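Beta-glucuronidase (PDB 6U7J) hydrolyses beta-D-glucuronides as a gut microbial glycoside hydrolase of family 2, and probably reactivates estrogens by freeing them from glucuronic acid. Local coordinates at residues L24-R32 / E50-Y61. Sequence-based numbering, arbitrary orientation.
Sequences LNGIWKFKR and EDVIDMPVPSSY
K31 NZ has several partners: it donates to the backbone carbonyl E50 O at 2.6 Å and to a water that also accepts from E50 N, while the aromatic ring of W44 offers it a cation-pi contact. The lysine chain reaches out past D51 O, and its bend at the third torsion (chi3 70°) turns the ammonium to E50 O.

From there strands 26-32 and 53-57 run antiparallel. W28 and M55 exchange backbone bonds, W28 N to M55 O at 2.8 Å and M55 N to W28 O, and I53 N reaches F30 O at 2.9 Å.

The side chains divide between the two faces of the sheet. On one, K29 and D54 lie alongside each other, and K29 NZ meets D54 OD1 at 2.9 Å in a salt bridge, nearly in line with the carboxylate C-O bond. D54 OD2 is taken by K355 of a second subunit, so the carboxylate is shared by two lysines across the subunit interface.

The other face carries W28, F30, M55 and V57. The M55 chain folds back at chi2 and chi3 until CE sits 3.9 Å above the centre of the F30 ring, with the sulfur higher over the same face, a Met-aromatic contact. F30 CZ in turn lies over the Y61 ring, 3.7 Å from Y61 CG, the two planes inclined at 52°. V57 CG2 makes a CH-pi contact with the five-membered ring of W28, 3.5 Å from its centroid.

This pair belongs to the antiparallel beta sheet of the sugar-binding domain: strand 76-85 hydrogen-bonds along strand 20-32 in the same sheet, its Y79 meeting F30 edge-to-face, while L70 of helix 68-71 packs on F30 and Y61, and M351 and A320 of the second subunit meet I27 and P56 on the other face.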
loop_
_atom_site.group_PDB
_atom_site.type_symbol
_atom_site.label_atom_id
_atom_site.label_comp_id
_atom_site.label_asym_id
_atom_site.label_seq_id
_atom_site.Cartn_x
_atom_site.Cartn_y
_atom_site.Cartn_z
ATOM N N LEU B 24 -14.917 16.296 -33.263
ATOM C CA LEU B 24 -16.069 16.564 -32.430
ATOM C C LEU B 24 -15.954 15.894 -31.062
ATOM O O LEU B 24 -16.850 15.145 -30.662
ATOM C CB LEU B 24 -17.361 16.095 -33.125
ATOM C CG LEU B 24 -17.547 16.664 -34.532
ATOM C CD1 LEU B 24 -18.803 16.093 -35.147
ATOM C CD2 LEU B 24 -17.595 18.182 -34.478
ATOM N N ASN B 25 -14.880 16.149 -30.331
ATOM C CA ASN B 25 -14.641 15.507 -29.046
ATOM C C ASN B 25 -15.044 16.483 -27.928
ATOM O O ASN B 25 -16.160 17.004 -27.996
ATOM C CB ASN B 25 -13.204 14.998 -28.998
ATOM C CG ASN B 25 -12.917 14.018 -30.113
ATOM O OD1 ASN B 25 -13.739 13.153 -30.427
ATOM N ND2 ASN B 25 -11.768 14.163 -30.734
ATOM N N GLY B 26 -14.225 16.727 -26.914
ATOM C CA GLY B 26 -14.615 17.693 -25.909
ATOM C C GLY B 26 -15.668 17.141 -24.959
ATOM O O GLY B 26 -15.718 15.946 -24.659
ATOM N N ILE B 27 -16.529 18.031 -24.481
ATOM C CA ILE B 27 -17.533 17.684 -23.486
ATOM C C ILE B 27 -18.888 17.636 -24.187
ATOM O O ILE B 27 -19.283 18.604 -24.845
ATOM C CB ILE B 27 -17.540 18.695 -22.330
ATOM C CG1 ILE B 27 -16.132 18.848 -21.744
ATOM C CG2 ILE B 27 -18.531 18.290 -21.291
ATOM C CD1 ILE B 27 -15.488 17.555 -21.326
ATOM N N TRP B 28 -19.583 16.505 -24.071
ATOM C CA TRP B 28 -20.931 16.329 -24.594
ATOM C C TRP B 28 -21.938 16.336 -23.451
ATOM O O TRP B 28 -21.581 16.194 -22.277
ATOM C CB TRP B 28 -21.069 15.001 -25.349
ATOM C CG TRP B 28 -20.237 14.830 -26.590
ATOM C CD1 TRP B 28 -18.936 15.200 -26.778
ATOM C CD2 TRP B 28 -20.666 14.216 -27.813
ATOM N NE1 TRP B 28 -18.527 14.849 -28.052
ATOM C CE2 TRP B 28 -19.571 14.243 -28.703
ATOM C CE3 TRP B 28 -21.872 13.643 -28.238
ATOM C CZ2 TRP B 28 -19.646 13.729 -29.996
ATOM C CZ3 TRP B 28 -21.944 13.130 -29.513
ATOM C CH2 TRP B 28 -20.834 13.173 -30.382
ATOM N N LYS B 29 -23.215 16.449 -23.805
ATOM C CA LYS B 29 -24.286 16.248 -22.838
ATOM C C LYS B 29 -24.686 14.779 -22.836
ATOM O O LYS B 29 -24.552 14.084 -23.845
ATOM C CB LYS B 29 -25.496 17.131 -23.151
ATOM C CG LYS B 29 -25.188 18.623 -23.103
ATOM C CD LYS B 29 -24.654 18.983 -21.718
ATOM C CE LYS B 29 -24.250 20.450 -21.592
ATOM N NZ LYS B 29 -24.053 20.844 -20.156
ATOM N N PHE B 30 -25.197 14.317 -21.696
ATOM C CA PHE B 30 -25.326 12.887 -21.462
ATOM C C PHE B 30 -26.459 12.616 -20.488
ATOM O O PHE B 30 -26.646 13.344 -19.513
ATOM C CB PHE B 30 -23.995 12.342 -20.921
ATOM C CG PHE B 30 -24.006 10.890 -20.521
ATOM C CD1 PHE B 30 -24.562 10.480 -19.309
ATOM C CD2 PHE B 30 -23.354 9.945 -21.320
ATOM C CE1 PHE B 30 -24.526 9.140 -18.932
ATOM C CE2 PHE B 30 -23.303 8.613 -20.944
ATOM C CZ PHE B 30 -23.886 8.205 -19.746
ATOM N N LYS B 31 -27.171 11.524 -20.739
ATOM C CA LYS B 31 -28.233 11.058 -19.871
ATOM C C LYS B 31 -28.373 9.559 -20.079
ATOM O O LYS B 31 -28.248 9.074 -21.207
ATOM C CB LYS B 31 -29.558 11.770 -20.189
ATOM C CG LYS B 31 -30.696 11.395 -19.268
ATOM C CD LYS B 31 -31.815 12.446 -19.291
ATOM C CE LYS B 31 -32.560 12.434 -20.594
ATOM N NZ LYS B 31 -33.762 13.325 -20.512
ATOM N N ARG B 32 -28.646 8.830 -19.005
ATOM C CA ARG B 32 -28.920 7.409 -19.132
ATOM C C ARG B 32 -30.419 7.143 -19.123
ATOM O O ARG B 32 -31.213 7.944 -18.630
ATOM C CB ARG B 32 -28.233 6.632 -18.005
ATOM C CG ARG B 32 -28.920 6.699 -16.698
ATOM C CD ARG B 32 -28.405 5.603 -15.764
ATOM N NE ARG B 32 -28.599 6.014 -14.382
ATOM C CZ ARG B 32 -29.608 5.622 -13.611
ATOM N NH1 ARG B 32 -30.511 4.779 -14.084
ATOM N NH2 ARG B 32 -29.697 6.065 -12.356
ATOM N N GLU B 50 -32.749 16.808 -22.209
ATOM C CA GLU B 50 -33.042 17.536 -20.979
ATOM C C GLU B 50 -32.579 16.727 -19.774
ATOM O O GLU B 50 -32.499 15.497 -19.827
ATOM C CB GLU B 50 -34.545 17.828 -20.834
ATOM C CG GLU B 50 -35.042 18.961 -21.720
ATOM C CD GLU B 50 -36.543 18.921 -21.963
ATOM O OE1 GLU B 50 -37.292 18.476 -21.062
ATOM O OE2 GLU B 50 -36.972 19.343 -23.065
ATOM N N ASP B 51 -32.316 17.435 -18.672
ATOM C CA ASP B 51 -31.805 16.843 -17.427
ATOM C C ASP B 51 -30.565 15.979 -17.701
ATOM O O ASP B 51 -30.566 14.755 -17.557
ATOM C CB ASP B 51 -32.891 16.031 -16.708
ATOM C CG ASP B 51 -34.216 16.785 -16.592
ATOM O OD1 ASP B 51 -35.194 16.374 -17.261
ATOM O OD2 ASP B 51 -34.285 17.786 -15.839
ATOM N N VAL B 52 -29.491 16.665 -18.090
ATOM C CA VAL B 52 -28.273 16.019 -18.553
ATOM C C VAL B 52 -27.110 16.365 -17.619
ATOM O O VAL B 52 -27.185 17.285 -16.804
ATOM C CB VAL B 52 -27.932 16.419 -19.998
ATOM C CG1 VAL B 52 -29.027 15.971 -20.938
ATOM C CG2 VAL B 52 -27.740 17.918 -20.070
ATOM N N ILE B 53 -26.022 15.609 -17.768
ATOM C CA ILE B 53 -24.736 15.932 -17.166
ATOM C C ILE B 53 -23.703 16.038 -18.289
ATOM O O ILE B 53 -23.974 15.697 -19.438
ATOM C CB ILE B 53 -24.296 14.890 -16.115
ATOM C CG1 ILE B 53 -24.136 13.506 -16.749
ATOM C CG2 ILE B 53 -25.299 14.822 -14.969
ATOM C CD1 ILE B 53 -23.555 12.463 -15.792
ATOM N N ASP B 54 -22.511 16.524 -17.938
ATOM C CA ASP B 54 -21.381 16.551 -18.864
ATOM C C ASP B 54 -20.685 15.198 -18.929
ATOM O O ASP B 54 -20.571 14.484 -17.926
ATOM C CB ASP B 54 -20.345 17.590 -18.438
ATOM C CG ASP B 54 -20.897 18.980 -18.429
ATOM O OD1 ASP B 54 -21.812 19.259 -19.220
ATOM O OD2 ASP B 54 -20.418 19.807 -17.626
ATOM N N MET B 55 -20.179 14.862 -20.120
ATOM C CA MET B 55 -19.466 13.622 -20.306
ATOM C C MET B 55 -18.384 13.835 -21.359
ATOM O O MET B 55 -18.686 14.348 -22.447
ATOM C CB MET B 55 -20.394 12.476 -20.725
ATOM C CG MET B 55 -19.708 11.089 -20.728
ATOM S SD MET B 55 -19.239 10.465 -19.071
ATOM C CE MET B 55 -20.756 10.556 -18.147
ATOM N N PRO B 56 -17.137 13.484 -21.065
ATOM C CA PRO B 56 -16.067 13.664 -22.052
ATOM C C PRO B 56 -16.144 12.624 -23.153
ATOM O O PRO B 56 -16.632 11.506 -22.957
ATOM C CB PRO B 56 -14.780 13.487 -21.230
ATOM C CG PRO B 56 -15.200 12.610 -20.054
ATOM C CD PRO B 56 -16.638 13.008 -19.756
ATOM N N VAL B 57 -15.638 13.010 -24.323
ATOM C CA VAL B 57 -15.506 12.132 -25.481
ATOM C C VAL B 57 -14.130 12.397 -26.080
ATOM O O VAL B 57 -13.798 13.560 -26.348
ATOM C CB VAL B 57 -16.624 12.374 -26.509
ATOM C CG1 VAL B 57 -16.340 11.606 -27.803
ATOM C CG2 VAL B 57 -17.964 11.967 -25.949
ATOM N N PRO B 58 -13.288 11.369 -26.293
ATOM C CA PRO B 58 -13.567 9.955 -26.035
ATOM C C PRO B 58 -13.283 9.535 -24.581
ATOM O O PRO B 58 -12.416 10.128 -23.945
ATOM C CB PRO B 58 -12.611 9.243 -26.995
ATOM C CG PRO B 58 -11.428 10.166 -27.058
ATOM C CD PRO B 58 -11.948 11.566 -26.882
ATOM N N SER B 59 -13.990 8.502 -24.108
ATOM C CA SER B 59 -13.949 8.024 -22.723
ATOM C C SER B 59 -15.073 7.017 -22.538
ATOM O O SER B 59 -16.080 7.079 -23.245
ATOM C CB SER B 59 -14.115 9.173 -21.708
ATOM O OG SER B 59 -14.037 8.711 -20.363
ATOM N N SER B 60 -14.891 6.067 -21.628
ATOM C CA SER B 60 -16.019 5.338 -21.078
ATOM C C SER B 60 -16.775 6.259 -20.120
ATOM O O SER B 60 -16.193 7.176 -19.532
ATOM C CB SER B 60 -15.530 4.083 -20.338
ATOM O OG SER B 60 -14.608 3.313 -21.118
ATOM N N TYR B 61 -18.079 6.027 -19.954
ATOM C CA TYR B 61 -18.804 6.812 -18.958
ATOM C C TYR B 61 -18.765 6.216 -17.557
ATOM O O TYR B 61 -19.171 6.892 -16.607
ATOM C CB TYR B 61 -20.274 7.020 -19.360
ATOM C CG TYR B 61 -21.127 5.767 -19.526
ATOM C CD1 TYR B 61 -21.650 5.092 -18.432
ATOM C CD2 TYR B 61 -21.448 5.300 -20.799
ATOM C CE1 TYR B 61 -22.444 3.959 -18.605
ATOM C CE2 TYR B 61 -22.225 4.188 -20.980
ATOM C CZ TYR B 61 -22.728 3.518 -19.886
ATOM O OH TYR B 61 -23.521 2.404 -20.095
HETATM O O HOH W 1 -34.704 14.345 -22.919
#